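Lmo2349 protein (Listeria monocytogenes, PDB 4GVO) probably serves as the extracellular solute-binding component of an ABC transporter for L-cystine, capturing an amino-acid ligand in the cleft between its two lobes. Local coordinates at residues Q9-T15 with Y49-T55; E41-R45 with S219-T225; F58-L62 with V73-M77; K69-V73 with F200-E206; N90-Y94 with V213-Q218. All coordinates share one frame; numbering follows the deposited sequence.

Interaction 1: residues Q9-T15 with Y49-T55; sequences QTITVGT and YKFKFKT. With NA (sodium ion), chain D.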
# COMPACT_ATOMS: atom_id res chain seq x y z
N GLN A 9 21.31 8.42 15.57
CA GLN A 9 21.10 7.01 15.20
C GLN A 9 20.61 6.89 13.75
O GLN A 9 19.62 7.52 13.37
CB GLN A 9 20.08 6.36 16.12
CG GLN A 9 19.94 4.84 15.95
CD GLN A 9 18.86 4.21 16.83
OE1 GLN A 9 18.46 4.79 17.84
NE2 GLN A 9 18.40 3.01 16.45
N THR A 10 21.27 6.04 12.96
CA THR A 10 20.83 5.78 11.57
C THR A 10 19.73 4.74 11.59
O THR A 10 19.87 3.67 12.18
CB THR A 10 21.99 5.30 10.68
OG1 THR A 10 22.99 6.33 10.69
CG2 THR A 10 21.53 5.03 9.28
N ILE A 11 18.64 5.06 10.90
CA ILE A 11 17.47 4.20 10.79
C ILE A 11 17.33 3.84 9.33
O ILE A 11 17.30 4.72 8.49
CB ILE A 11 16.19 4.96 11.26
CG1 ILE A 11 16.35 5.43 12.72
CG2 ILE A 11 14.96 4.12 11.05
CD1 ILE A 11 16.73 4.34 13.72
N THR A 12 17.25 2.55 9.05
CA THR A 12 17.05 2.06 7.69
C THR A 12 15.59 1.75 7.43
O THR A 12 14.96 1.00 8.16
CB THR A 12 17.91 0.82 7.40
OG1 THR A 12 19.29 1.19 7.64
CG2 THR A 12 17.77 0.34 5.96
N VAL A 13 15.06 2.41 6.42
CA VAL A 13 13.66 2.30 6.01
C VAL A 13 13.55 1.48 4.75
O VAL A 13 14.05 1.88 3.69
CB VAL A 13 13.07 3.72 5.77
CG1 VAL A 13 11.59 3.64 5.42
CG2 VAL A 13 13.31 4.63 6.97
N GLY A 14 12.88 0.34 4.82
CA GLY A 14 12.57 -0.41 3.64
C GLY A 14 11.40 0.18 2.91
O GLY A 14 10.37 0.48 3.51
N THR A 15 11.55 0.31 1.60
CA THR A 15 10.47 0.71 0.73
C THR A 15 10.65 0.11 -0.64
O THR A 15 11.62 -0.61 -0.89
CB THR A 15 10.34 2.25 0.72
OG1 THR A 15 9.06 2.62 0.15
CG2 THR A 15 11.47 2.94 -0.05
N TYR A 49 17.94 11.30 14.85
CA TYR A 49 17.89 10.17 13.96
C TYR A 49 18.25 10.63 12.54
O TYR A 49 18.03 11.79 12.18
CB TYR A 49 16.48 9.58 13.94
CG TYR A 49 16.08 8.95 15.25
CD1 TYR A 49 16.45 7.65 15.56
CD2 TYR A 49 15.39 9.67 16.20
CE1 TYR A 49 16.09 7.06 16.78
CE2 TYR A 49 15.02 9.09 17.42
CZ TYR A 49 15.35 7.77 17.68
OH TYR A 49 15.00 7.18 18.87
N LYS A 50 18.79 9.72 11.75
CA LYS A 50 19.02 9.93 10.31
C LYS A 50 18.38 8.76 9.61
O LYS A 50 18.72 7.65 9.88
CB LYS A 50 20.53 9.98 9.98
CG LYS A 50 20.89 10.23 8.52
CD LYS A 50 22.38 9.94 8.24
CE LYS A 50 22.62 8.55 7.62
NZ LYS A 50 23.76 7.81 8.23
N PHE A 51 17.48 9.04 8.69
CA PHE A 51 16.75 7.99 7.99
C PHE A 51 17.38 7.79 6.63
O PHE A 51 17.61 8.75 5.88
CB PHE A 51 15.27 8.35 7.84
CG PHE A 51 14.49 8.31 9.12
CD1 PHE A 51 14.65 9.27 10.12
CD2 PHE A 51 13.53 7.31 9.36
CE1 PHE A 51 13.93 9.22 11.30
CE2 PHE A 51 12.81 7.29 10.55
CZ PHE A 51 12.99 8.28 11.49
N LYS A 52 17.63 6.55 6.29
CA LYS A 52 18.07 6.21 4.97
C LYS A 52 17.20 5.09 4.42
O LYS A 52 16.64 4.33 5.17
CB LYS A 52 19.50 5.76 5.00
CG LYS A 52 19.76 4.53 5.78
CD LYS A 52 21.24 4.19 5.79
CE LYS A 52 21.79 3.86 4.40
NZ LYS A 52 23.21 3.47 4.47
N PHE A 53 17.13 4.99 3.10
CA PHE A 53 16.28 4.01 2.48
C PHE A 53 17.07 2.79 1.99
O PHE A 53 18.23 2.88 1.58
CB PHE A 53 15.52 4.64 1.31
CG PHE A 53 14.58 5.73 1.73
CD1 PHE A 53 13.32 5.44 2.25
CD2 PHE A 53 14.98 7.06 1.67
CE1 PHE A 53 12.48 6.45 2.63
CE2 PHE A 53 14.14 8.07 2.09
CZ PHE A 53 12.89 7.76 2.56
N LYS A 54 16.35 1.67 1.99
CA LYS A 54 16.79 0.42 1.38
C LYS A 54 15.62 -0.06 0.52
O LYS A 54 14.58 -0.45 1.04
CB LYS A 54 17.16 -0.63 2.42
CG LYS A 54 17.72 -1.91 1.83
CD LYS A 54 17.91 -3.02 2.85
CE LYS A 54 19.11 -2.84 3.76
NZ LYS A 54 20.41 -3.21 3.10
N THR A 55 15.79 0.01 -0.81
CA THR A 55 14.74 -0.36 -1.73
C THR A 55 14.82 -1.84 -2.05
O THR A 55 15.88 -2.42 -2.09
CB THR A 55 14.76 0.49 -3.00
OG1 THR A 55 16.03 0.33 -3.65
CG2 THR A 55 14.51 1.95 -2.65
NA NA D . 16.69 13.38 11.45
O HOH W 1 15.56 4.58 19.11
O HOH W 2 18.05 15.17 11.01
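A parallel pair of β-strands, the start of the α/β lobe of a family 3 solute-binding protein, is built where Q9–T15 runs in register beside Y49–T55. Six backbone bonds form the ladder: I11 N and V13 N donate to K50 O and K52 O, both at 2.8 Å, while K50, K52 and K54 return their N-H groups to Q9 O, I11 O and V13 O. The last rung, T15 N to K54 O, is longer at 3.2 Å. Between the strands the chain passes through three short strands and then helix 34-44, a β-α-β crossover with a small sheet inserted; the face carrying I11, V13, F51 and F53 is largely apolar at its centre. There I11 CB sits over one face of the F51 ring, 4.2 Å from its centroid, in a CH-π contact. V13 CG2 comes to the edge of that ring, 3.6 Å from F51 CD2; with V13 CG1 anti to the backbone N (chi1 -177°), this other methyl is turned toward F51. V39 of helix 34-44 packs on V13, F51 and F53. The opposite face is polar and aliphatic: K50, bent at its last two torsions, donates a hydrogen bond from NZ to T10 OG1 at 3.0 Å, and the T10 methyl CG2 lies against K52 CD. At the strand start Q9 and Y49 run alongside each other, and one water links Q9 OE1 to Y49 OH. Y49 O binds the sodium ion at 2.2 Å, a site completed by D43, L46 and a water.

Interaction 2: residues E41-R45 with S219-T225; sequences EIDKR and SIIDDGT. With NA (sodium ion), chain D.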
# COMPACT_ATOMS: atom_id res chain seq x y z
N GLU A 41 10.33 14.09 5.61
CA GLU A 41 9.77 15.12 6.48
C GLU A 41 9.88 14.73 7.96
O GLU A 41 10.22 15.54 8.80
CB GLU A 41 8.33 15.43 6.07
CG GLU A 41 7.72 16.60 6.80
CD GLU A 41 8.43 17.93 6.49
OE1 GLU A 41 8.99 18.08 5.38
OE2 GLU A 41 8.45 18.79 7.38
N ILE A 42 9.63 13.45 8.27
CA ILE A 42 9.81 12.95 9.60
C ILE A 42 11.27 13.06 10.04
O ILE A 42 11.57 13.53 11.15
CB ILE A 42 9.32 11.47 9.68
CG1 ILE A 42 7.80 11.46 9.66
CG2 ILE A 42 9.83 10.79 10.92
CD1 ILE A 42 7.20 10.11 9.36
N ASP A 43 12.18 12.68 9.17
CA ASP A 43 13.62 12.77 9.47
C ASP A 43 14.01 14.21 9.84
O ASP A 43 14.72 14.43 10.82
CB ASP A 43 14.40 12.26 8.24
CG ASP A 43 15.90 12.14 8.45
OD1 ASP A 43 16.39 12.28 9.55
OD2 ASP A 43 16.57 11.75 7.47
N LYS A 44 13.48 15.18 9.10
CA LYS A 44 13.79 16.57 9.32
C LYS A 44 13.41 17.00 10.76
O LYS A 44 14.08 17.85 11.38
CB LYS A 44 13.11 17.37 8.21
CG LYS A 44 13.11 18.86 8.31
CD LYS A 44 12.15 19.43 7.26
CE LYS A 44 12.49 18.96 5.86
NZ LYS A 44 11.41 19.31 4.86
N ARG A 45 12.34 16.41 11.28
CA ARG A 45 11.81 16.73 12.56
C ARG A 45 12.33 15.88 13.70
O ARG A 45 11.90 16.04 14.86
CB ARG A 45 10.27 16.69 12.47
CG ARG A 45 9.78 17.67 11.42
CD ARG A 45 8.28 17.78 11.43
NE ARG A 45 7.82 18.55 10.27
CZ ARG A 45 6.79 19.37 10.29
NH1 ARG A 45 6.10 19.55 11.41
NH2 ARG A 45 6.41 19.97 9.19
N SER A 219 3.12 16.27 14.46
CA SER A 219 3.46 17.67 14.13
C SER A 219 3.26 17.99 12.65
O SER A 219 2.88 19.11 12.30
CB SER A 219 4.87 18.03 14.59
OG SER A 219 5.87 17.43 13.82
N ILE A 220 3.48 17.02 11.78
CA ILE A 220 3.22 17.13 10.36
C ILE A 220 1.72 17.27 10.07
O ILE A 220 1.32 18.01 9.17
CB ILE A 220 3.87 15.93 9.64
CG1 ILE A 220 5.41 16.07 9.71
CG2 ILE A 220 3.41 15.76 8.19
CD1 ILE A 220 6.16 14.78 9.43
N ILE A 221 0.91 16.52 10.79
CA ILE A 221 -0.53 16.73 10.73
C ILE A 221 -0.89 18.13 11.21
O ILE A 221 -1.64 18.87 10.53
CB ILE A 221 -1.25 15.63 11.54
CG1 ILE A 221 -1.18 14.31 10.77
CG2 ILE A 221 -2.70 16.08 11.85
CD1 ILE A 221 -1.54 13.10 11.63
N ASP A 222 -0.36 18.51 12.34
CA ASP A 222 -0.85 19.68 13.08
C ASP A 222 -0.55 21.00 12.35
O ASP A 222 -1.32 21.97 12.45
CB ASP A 222 -0.29 19.75 14.49
CG ASP A 222 -0.87 18.68 15.43
OD1 ASP A 222 -1.80 17.98 15.04
OD2 ASP A 222 -0.37 18.52 16.55
N ASP A 223 0.56 21.02 11.60
CA ASP A 223 0.91 22.21 10.84
C ASP A 223 0.42 22.26 9.38
O ASP A 223 0.74 23.21 8.66
CB ASP A 223 2.40 22.52 10.98
CG ASP A 223 3.30 21.64 10.14
OD1 ASP A 223 2.77 20.85 9.32
OD2 ASP A 223 4.53 21.77 10.30
N GLY A 224 -0.39 21.27 8.99
CA GLY A 224 -0.97 21.24 7.67
C GLY A 224 -0.11 20.59 6.61
O GLY A 224 -0.51 20.51 5.47
N THR A 225 1.04 20.08 7.01
CA THR A 225 1.98 19.47 6.04
C THR A 225 1.39 18.17 5.46
O THR A 225 1.54 17.91 4.27
CB THR A 225 3.37 19.25 6.68
OG1 THR A 225 3.86 20.54 7.06
CG2 THR A 225 4.35 18.59 5.67
NA NA D . 16.69 13.38 11.45
O HOH W 2 18.05 15.17 11.01
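R45 reaches across to D223 from the opposite direction, its chain extended from CG to NE, and presents the NH1-NH2 end of the guanidinium to a single carboxylate oxygen. D223 OD2 takes NH2 of R45 on its syn lone pair at 2.8 Å, whereas NH1 of R45 approaches the same oxygen from above the carboxylate plane, the two flat groups standing 67° apart. Along its other edge the guanidinium grips E41 OE2 side-on through NE and NH2, with that oxygen almost exactly in the guanidinium plane. I220 CG1 lies over one face of the R45 group, 3.5 Å from NE, while I220 CD1 slides past E41 to meet its CG at 3.6 Å and crosses I42 at about a right angle. A further bond runs from R45 NH1 to S219 OG at 3.2 Å; S219 OG is also bonded to A216 O. D223 opens an Asx turn, its OD1 accepting from T225 N at 3.0 Å between helices 207-222 and 225-234. Helix 34-44 is thus joined to that junction through the residue that follows it. The two carboxylates probably offset the charge of R45, while K44 pairs with E41 OE1, and these edge bonds should hold the guanidinium against rotation.

Interaction 3: residues F58-L62 with V73-M77; sequences FSNLL and VAHQM. With HIS (histidine), chain E.
F58, its ring swung anti to the backbone N (chi1 169°), and H75, likewise anti (chi1 -162°), bring their rings together at 47° between planes. F58 CD1 stands over the centre of the H75 imidazole, 3.4 Å from H75 ND1; the pair is oblique, with centroids 4.7 Å apart. M77 curls through bent chi2 and chi3, which lays its sulfur at the edge of the F58 ring, SD to CE1 3.7 Å, in a Met-aromatic contact, and carries its methyl CE tip to tip toward L62 CD1. L61 completes the apolar patch: its CD1 meets H75 CB at 3.6 Å, nearly at right angles, and its CB rests on V73 CG1. F58, H75 and M77 of this patch line the amino-acid site. The bound histidine places its CD2 over the centre of one face of the F58 ring, and its amino N lies 2.6 Å from Q76 O. S-oxy cysteine is also seen in this pocket, where R83, E78 and N128 bond the histidine. The contact joins F58–L62, which runs into helix 61-66, to the loop that follows strand 72-73, with M201 of strand 191-202 against L62 and M77, and R83 of helix 81-86 touching the same two side chains.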
# COMPACT_ATOMS: atom_id res chain seq x y z
N PHE A 58 8.44 -5.22 -3.07
CA PHE A 58 7.42 -5.17 -2.01
C PHE A 58 7.35 -6.49 -1.25
O PHE A 58 7.24 -6.49 -0.01
CB PHE A 58 6.07 -4.80 -2.63
CG PHE A 58 4.91 -4.97 -1.70
CD1 PHE A 58 4.77 -4.11 -0.62
CD2 PHE A 58 4.09 -6.06 -1.81
CE1 PHE A 58 3.77 -4.31 0.30
CE2 PHE A 58 3.06 -6.25 -0.92
CZ PHE A 58 2.92 -5.39 0.16
N SER A 59 7.40 -7.61 -1.96
CA SER A 59 7.25 -8.92 -1.33
C SER A 59 8.35 -9.28 -0.35
O SER A 59 8.15 -10.22 0.42
CB SER A 59 7.18 -9.98 -2.40
OG SER A 59 8.37 -10.01 -3.19
N ASN A 60 9.47 -8.55 -0.36
CA ASN A 60 10.54 -8.82 0.57
C ASN A 60 10.55 -7.92 1.78
O ASN A 60 11.35 -8.14 2.68
CB ASN A 60 11.91 -8.63 -0.14
CG ASN A 60 13.05 -9.27 0.62
OD1 ASN A 60 13.02 -10.46 0.91
ND2 ASN A 60 14.08 -8.46 0.93
N LEU A 61 9.66 -6.92 1.84
CA LEU A 61 9.79 -5.90 2.87
C LEU A 61 9.64 -6.47 4.29
O LEU A 61 10.44 -6.18 5.18
CB LEU A 61 8.79 -4.77 2.66
CG LEU A 61 9.11 -3.82 1.53
CD1 LEU A 61 7.86 -2.98 1.23
CD2 LEU A 61 10.30 -2.93 1.89
N LEU A 62 8.61 -7.30 4.51
CA LEU A 62 8.40 -7.84 5.86
C LEU A 62 9.34 -9.04 6.15
O LEU A 62 9.66 -9.32 7.32
CB LEU A 62 6.93 -8.19 6.12
CG LEU A 62 6.00 -7.00 6.10
CD1 LEU A 62 4.58 -7.46 6.43
CD2 LEU A 62 6.52 -5.94 7.09
N VAL A 73 9.35 -0.21 7.88
CA VAL A 73 8.85 -0.38 6.49
C VAL A 73 7.83 0.72 6.24
O VAL A 73 6.93 0.95 7.08
CB VAL A 73 8.24 -1.78 6.29
CG1 VAL A 73 7.46 -1.87 4.98
CG2 VAL A 73 9.36 -2.83 6.32
N ALA A 74 7.97 1.36 5.07
CA ALA A 74 7.03 2.38 4.56
C ALA A 74 6.60 2.01 3.16
O ALA A 74 7.39 2.13 2.24
CB ALA A 74 7.72 3.75 4.54
N HIS A 75 5.40 1.45 3.02
CA HIS A 75 4.88 1.08 1.73
C HIS A 75 3.38 0.96 1.78
O HIS A 75 2.82 -0.08 1.46
CB HIS A 75 5.51 -0.26 1.27
CG HIS A 75 5.38 -0.54 -0.22
ND1 HIS A 75 4.18 -0.73 -0.85
CD2 HIS A 75 6.36 -0.64 -1.21
CE1 HIS A 75 4.41 -0.93 -2.18
NE2 HIS A 75 5.72 -0.91 -2.39
N GLN A 76 2.71 2.01 2.24
CA GLN A 76 1.25 1.99 2.36
C GLN A 76 0.76 0.76 3.12
O GLN A 76 -0.21 0.09 2.72
CB GLN A 76 0.60 2.11 0.99
CG GLN A 76 0.76 3.49 0.37
CD GLN A 76 -0.08 4.53 1.08
OE1 GLN A 76 -1.29 4.36 1.22
NE2 GLN A 76 0.57 5.59 1.56
N MET A 77 1.43 0.43 4.23
CA MET A 77 1.13 -0.84 4.91
C MET A 77 -0.13 -0.74 5.77
O MET A 77 -0.20 0.03 6.74
CB MET A 77 2.31 -1.30 5.80
CG MET A 77 3.60 -1.51 5.01
SD MET A 77 3.50 -2.71 3.68
CE MET A 77 3.65 -4.24 4.62
N HIS E . -1.48 -1.63 1.17
CA HIS E . -0.73 -2.89 0.87
C HIS E . -0.57 -3.77 2.06
O HIS E . -0.85 -3.31 3.18
CB HIS E . 0.64 -2.56 0.30
CG HIS E . 0.60 -2.36 -1.19
ND1 HIS E . -0.10 -1.36 -1.74
CD2 HIS E . 1.15 -3.11 -2.26
CE1 HIS E . -0.00 -1.46 -3.09
NE2 HIS E . 0.78 -2.50 -3.38
OXT HIS E . -0.19 -4.95 1.91

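Interaction 4: residues K69-V73 with F200-E206; sequences KVDIV and FMLGKDE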
# COMPACT_ATOMS: atom_id res chain seq x y z
N LYS A 69 16.83 -6.58 8.95
CA LYS A 69 17.67 -5.95 7.92
C LYS A 69 17.21 -4.54 7.51
O LYS A 69 17.91 -3.82 6.78
CB LYS A 69 17.83 -6.90 6.73
CG LYS A 69 18.66 -8.15 7.09
CD LYS A 69 18.57 -9.21 6.00
CE LYS A 69 19.30 -10.50 6.39
NZ LYS A 69 18.86 -11.66 5.57
N VAL A 70 15.99 -4.19 7.93
CA VAL A 70 15.52 -2.81 7.96
C VAL A 70 14.91 -2.56 9.37
O VAL A 70 14.56 -3.50 10.07
CB VAL A 70 14.50 -2.50 6.86
CG1 VAL A 70 15.13 -2.64 5.44
CG2 VAL A 70 13.23 -3.34 7.02
N ASP A 71 14.81 -1.29 9.75
CA ASP A 71 14.21 -0.89 11.00
C ASP A 71 12.75 -0.49 10.92
O ASP A 71 12.01 -0.62 11.91
CB ASP A 71 15.02 0.26 11.61
CG ASP A 71 16.51 -0.07 11.76
OD1 ASP A 71 16.83 -1.15 12.32
OD2 ASP A 71 17.37 0.74 11.31
N ILE A 72 12.33 -0.01 9.77
CA ILE A 72 10.98 0.45 9.51
C ILE A 72 10.63 0.08 8.11
O ILE A 72 11.52 0.10 7.25
CB ILE A 72 10.88 2.00 9.58
CG1 ILE A 72 11.26 2.50 10.96
CG2 ILE A 72 9.48 2.48 9.19
CD1 ILE A 72 11.13 4.02 11.15
N VAL A 73 9.35 -0.21 7.88
CA VAL A 73 8.85 -0.38 6.49
C VAL A 73 7.83 0.72 6.24
O VAL A 73 6.93 0.95 7.08
CB VAL A 73 8.24 -1.78 6.29
CG1 VAL A 73 7.46 -1.87 4.98
CG2 VAL A 73 9.36 -2.83 6.32
N PHE A 200 3.33 3.04 9.56
CA PHE A 200 4.66 2.43 9.49
C PHE A 200 4.70 1.13 10.29
O PHE A 200 3.96 0.97 11.27
CB PHE A 200 5.73 3.39 10.00
CG PHE A 200 5.77 4.68 9.24
CD1 PHE A 200 6.29 4.69 7.96
CD2 PHE A 200 5.29 5.88 9.77
CE1 PHE A 200 6.33 5.84 7.23
CE2 PHE A 200 5.29 7.05 9.00
CZ PHE A 200 5.84 7.03 7.74
N MET A 201 5.57 0.22 9.87
CA MET A 201 5.77 -1.01 10.57
C MET A 201 7.17 -1.10 11.07
O MET A 201 8.11 -0.74 10.34
CB MET A 201 5.45 -2.22 9.68
CG MET A 201 3.99 -2.26 9.27
SD MET A 201 3.53 -3.68 8.26
CE MET A 201 3.92 -5.04 9.36
N LEU A 202 7.32 -1.57 12.30
CA LEU A 202 8.62 -1.65 12.98
C LEU A 202 8.74 -3.01 13.67
O LEU A 202 7.79 -3.73 13.82
CB LEU A 202 8.73 -0.54 14.03
CG LEU A 202 8.52 0.90 13.55
CD1 LEU A 202 7.05 1.36 13.69
CD2 LEU A 202 9.45 1.85 14.31
N GLY A 203 9.94 -3.30 14.16
CA GLY A 203 10.09 -4.43 15.07
C GLY A 203 9.44 -4.16 16.40
O GLY A 203 9.39 -3.01 16.83
N LYS A 204 8.99 -5.21 17.08
CA LYS A 204 8.29 -5.08 18.35
C LYS A 204 9.15 -4.41 19.43
O LYS A 204 8.59 -3.79 20.33
CB LYS A 204 7.77 -6.44 18.86
CG LYS A 204 6.50 -6.90 18.12
CD LYS A 204 5.27 -6.09 18.44
CE LYS A 204 3.96 -6.80 18.03
NZ LYS A 204 2.77 -5.84 17.98
N ASP A 205 10.48 -4.54 19.35
CA ASP A 205 11.40 -3.92 20.30
C ASP A 205 11.57 -2.42 20.14
O ASP A 205 12.13 -1.77 21.02
CB ASP A 205 12.79 -4.58 20.12
CG ASP A 205 13.28 -4.52 18.63
OD1 ASP A 205 12.60 -5.08 17.65
OD2 ASP A 205 14.36 -3.91 18.44
N GLU A 206 11.12 -1.88 19.00
CA GLU A 206 11.44 -0.50 18.58
C GLU A 206 10.42 0.54 19.06
O GLU A 206 9.97 1.40 18.32
CB GLU A 206 11.67 -0.40 17.06
CG GLU A 206 12.81 -1.22 16.54
CD GLU A 206 13.07 -0.99 15.08
OE1 GLU A 206 12.21 -1.41 14.28
OE2 GLU A 206 14.07 -0.35 14.73
O HOH W 3 15.85 -3.00 13.99
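An antiparallel β-pairing brings strand 72-73 beside M201 and L202 of strand 191-202, within the mixed sheet of the lobe that also holds the N-terminal strand 9-15. V73 and M201 form its hydrogen-bonded pair: V73 N donates to M201 O at 2.8 Å, and M201 N returns a longer bond to V73 O at 3.2 Å, each donor lying in the plane of the carbonyl it meets. Next to this pair, I72 CA comes within 3.2 Å of M201 O in a CA-H...O contact. The I72 and L202 side chains lie alongside each other and point the same way, with I72 CG1 3.9 Å from L202 CD2, and L209 of helix 207-222 touches both. With I72 CG1 at chi1 -61°, CG2 falls anti to the backbone N and rests on F200 CB, while the edge of the F200 ring faces V73 O. F200 in turn stacks on Y94. Farther on the chain makes a type I turn, G203 to E206, and E206 stands at the N-cap position of helix 207-222. Its side chain, extended beyond CG, reaches back to the strands, where OE1 accepts from G203 N on its anti lone pair at 3.0 Å. The D71 and E206 side chains cross at about a right angle, their carboxylate planes 63° apart; D71 OD2 is bonded to T12 N, and one water donates to D71 OD1 and, weakly, to E206 OE2. E206 OE1 lies 2.5 Å from D71 O, a very short approach whose nature is doubtful.

Interaction 5: residues N90-Y94 with V213-Q218; sequences NDVAY and VDEALQ
D214 is gripped by the N90 side chain and the backbone N-H groups of D91 and V92, and this polar clasp is the tight part of the contact. OD1 of D214 takes two good bonds, from N90 ND2 at 2.8 Å and from V92 N at 3.0 Å, and the donors arrive on opposite faces of the carboxylate plane: the amide comes nearly along the C-O axis, the backbone N-H from above the plane. The other oxygen, OD2, receives D91 N on its syn lone pair at 3.0 Å, with an N-H...O angle of 163°. N90 can reach because its CG lies between the backbone N and carbonyl carbon (chi1 70°), which turns ND2 toward the helix while N90 OD1 accepts from F200 N. One helical turn on, L217 slides past V92 in the opposite direction; its CD2 is 3.3 Å from V92 O, and its CG meets V92 CG1 at 3.8 Å. Here the segment between strand 88-89 and strand 95-104 is laid along helix 207-222 on one lobe of the solute-binding fold, with L38 of helix 34-44 reaching both L217 and Y94. Y94 touches L217 CD2 through CB at 4.1 Å, its hydroxyl being bonded to D35. Toward solvent the fit slackens. D91 is exposed, and its OD2 stays 4.3 Å from D214 OD2, a proximity of like charges that the N-H donors probably offset. Q218 approaches V92 CG2 only with OE1, at 3.9 Å, and its NE2 is bonded to D222.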
# COMPACT_ATOMS: atom_id res chain seq x y z
N ASN A 90 3.08 2.01 14.38
CA ASN A 90 2.98 3.26 15.10
C ASN A 90 1.49 3.61 15.30
O ASN A 90 0.62 2.97 14.69
CB ASN A 90 3.78 4.37 14.43
CG ASN A 90 3.16 4.81 13.13
OD1 ASN A 90 3.01 4.00 12.22
ND2 ASN A 90 2.79 6.08 13.04
N ASP A 91 1.20 4.59 16.16
CA ASP A 91 -0.19 4.95 16.51
C ASP A 91 -0.88 5.87 15.54
O ASP A 91 -2.13 5.90 15.49
CB ASP A 91 -0.28 5.63 17.90
CG ASP A 91 -0.16 4.65 19.07
OD1 ASP A 91 -0.03 3.43 18.88
OD2 ASP A 91 -0.21 5.12 20.22
N VAL A 92 -0.11 6.65 14.78
CA VAL A 92 -0.71 7.69 13.95
C VAL A 92 -0.76 7.25 12.48
O VAL A 92 0.27 7.04 11.86
CB VAL A 92 0.06 9.01 14.11
CG1 VAL A 92 -0.56 10.09 13.24
CG2 VAL A 92 0.11 9.44 15.60
N ALA A 93 -1.95 7.13 11.91
CA ALA A 93 -2.11 6.70 10.52
C ALA A 93 -1.74 7.83 9.58
O ALA A 93 -1.85 9.04 9.93
CB ALA A 93 -3.58 6.32 10.28
N TYR A 94 -1.29 7.47 8.38
CA TYR A 94 -1.02 8.46 7.38
C TYR A 94 -1.72 8.26 6.03
O TYR A 94 -1.48 9.00 5.07
CB TYR A 94 0.47 8.70 7.22
CG TYR A 94 1.30 7.57 6.61
CD1 TYR A 94 1.89 6.59 7.41
CD2 TYR A 94 1.51 7.49 5.24
CE1 TYR A 94 2.68 5.60 6.88
CE2 TYR A 94 2.33 6.53 4.69
CZ TYR A 94 2.93 5.58 5.51
OH TYR A 94 3.75 4.60 5.03
N VAL A 213 8.52 8.63 15.88
CA VAL A 213 7.84 8.75 14.59
C VAL A 213 6.45 9.35 14.78
O VAL A 213 6.02 10.21 14.01
CB VAL A 213 7.80 7.36 13.86
CG1 VAL A 213 6.82 7.34 12.66
CG2 VAL A 213 9.22 7.00 13.42
N ASP A 214 5.70 8.86 15.78
CA ASP A 214 4.37 9.42 16.07
C ASP A 214 4.43 10.89 16.44
O ASP A 214 3.58 11.64 15.99
CB ASP A 214 3.67 8.67 17.22
CG ASP A 214 3.13 7.33 16.81
OD1 ASP A 214 2.72 7.26 15.62
OD2 ASP A 214 2.99 6.42 17.69
N GLU A 215 5.43 11.31 17.19
CA GLU A 215 5.59 12.72 17.54
C GLU A 215 5.81 13.56 16.29
O GLU A 215 5.16 14.58 16.06
CB GLU A 215 6.74 12.89 18.55
CG GLU A 215 6.41 12.37 19.92
CD GLU A 215 7.61 12.19 20.86
OE1 GLU A 215 8.78 12.41 20.45
OE2 GLU A 215 7.40 11.81 22.03
N ALA A 216 6.70 13.09 15.44
CA ALA A 216 6.98 13.81 14.21
C ALA A 216 5.74 13.86 13.29
O ALA A 216 5.39 14.91 12.74
CB ALA A 216 8.16 13.17 13.49
N LEU A 217 5.10 12.70 13.09
CA LEU A 217 3.95 12.65 12.23
C LEU A 217 2.83 13.54 12.79
O LEU A 217 2.14 14.20 12.02
CB LEU A 217 3.45 11.20 12.07
CG LEU A 217 2.38 10.92 11.00
CD1 LEU A 217 2.56 11.64 9.67
CD2 LEU A 217 2.27 9.40 10.81
N GLN A 218 2.61 13.55 14.11
CA GLN A 218 1.56 14.40 14.65
C GLN A 218 1.86 15.87 14.36
O GLN A 218 0.96 16.63 14.07
CB GLN A 218 1.43 14.20 16.16
CG GLN A 218 0.19 14.87 16.73
CD GLN A 218 -1.07 14.25 16.13
OE1 GLN A 218 -1.28 13.04 16.25
NE2 GLN A 218 -1.90 15.06 15.50

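In the fold
The five contacts tie one lobe together at different depths. Interactions 3 and 4 are buried: the first is apolar and aromatic at the ligand pocket, the second a strand pairing with an acid group at its end, and they share V73. Interactions 1, 2 and 5 are partly buried. Interaction 1 extends the sheet of interaction 4, since strand 9-15 also pairs with strand 72-73, and it meets interaction 2 at the sodium ion. Interactions 2 and 5 both use helix 207-222, where charged groups lead: an arginine between two acids in one, an aspartate gathering N-H donors in the other, with leucine and valine packed beside it. F200 bridges interactions 4 and 5 through N90 and Y94.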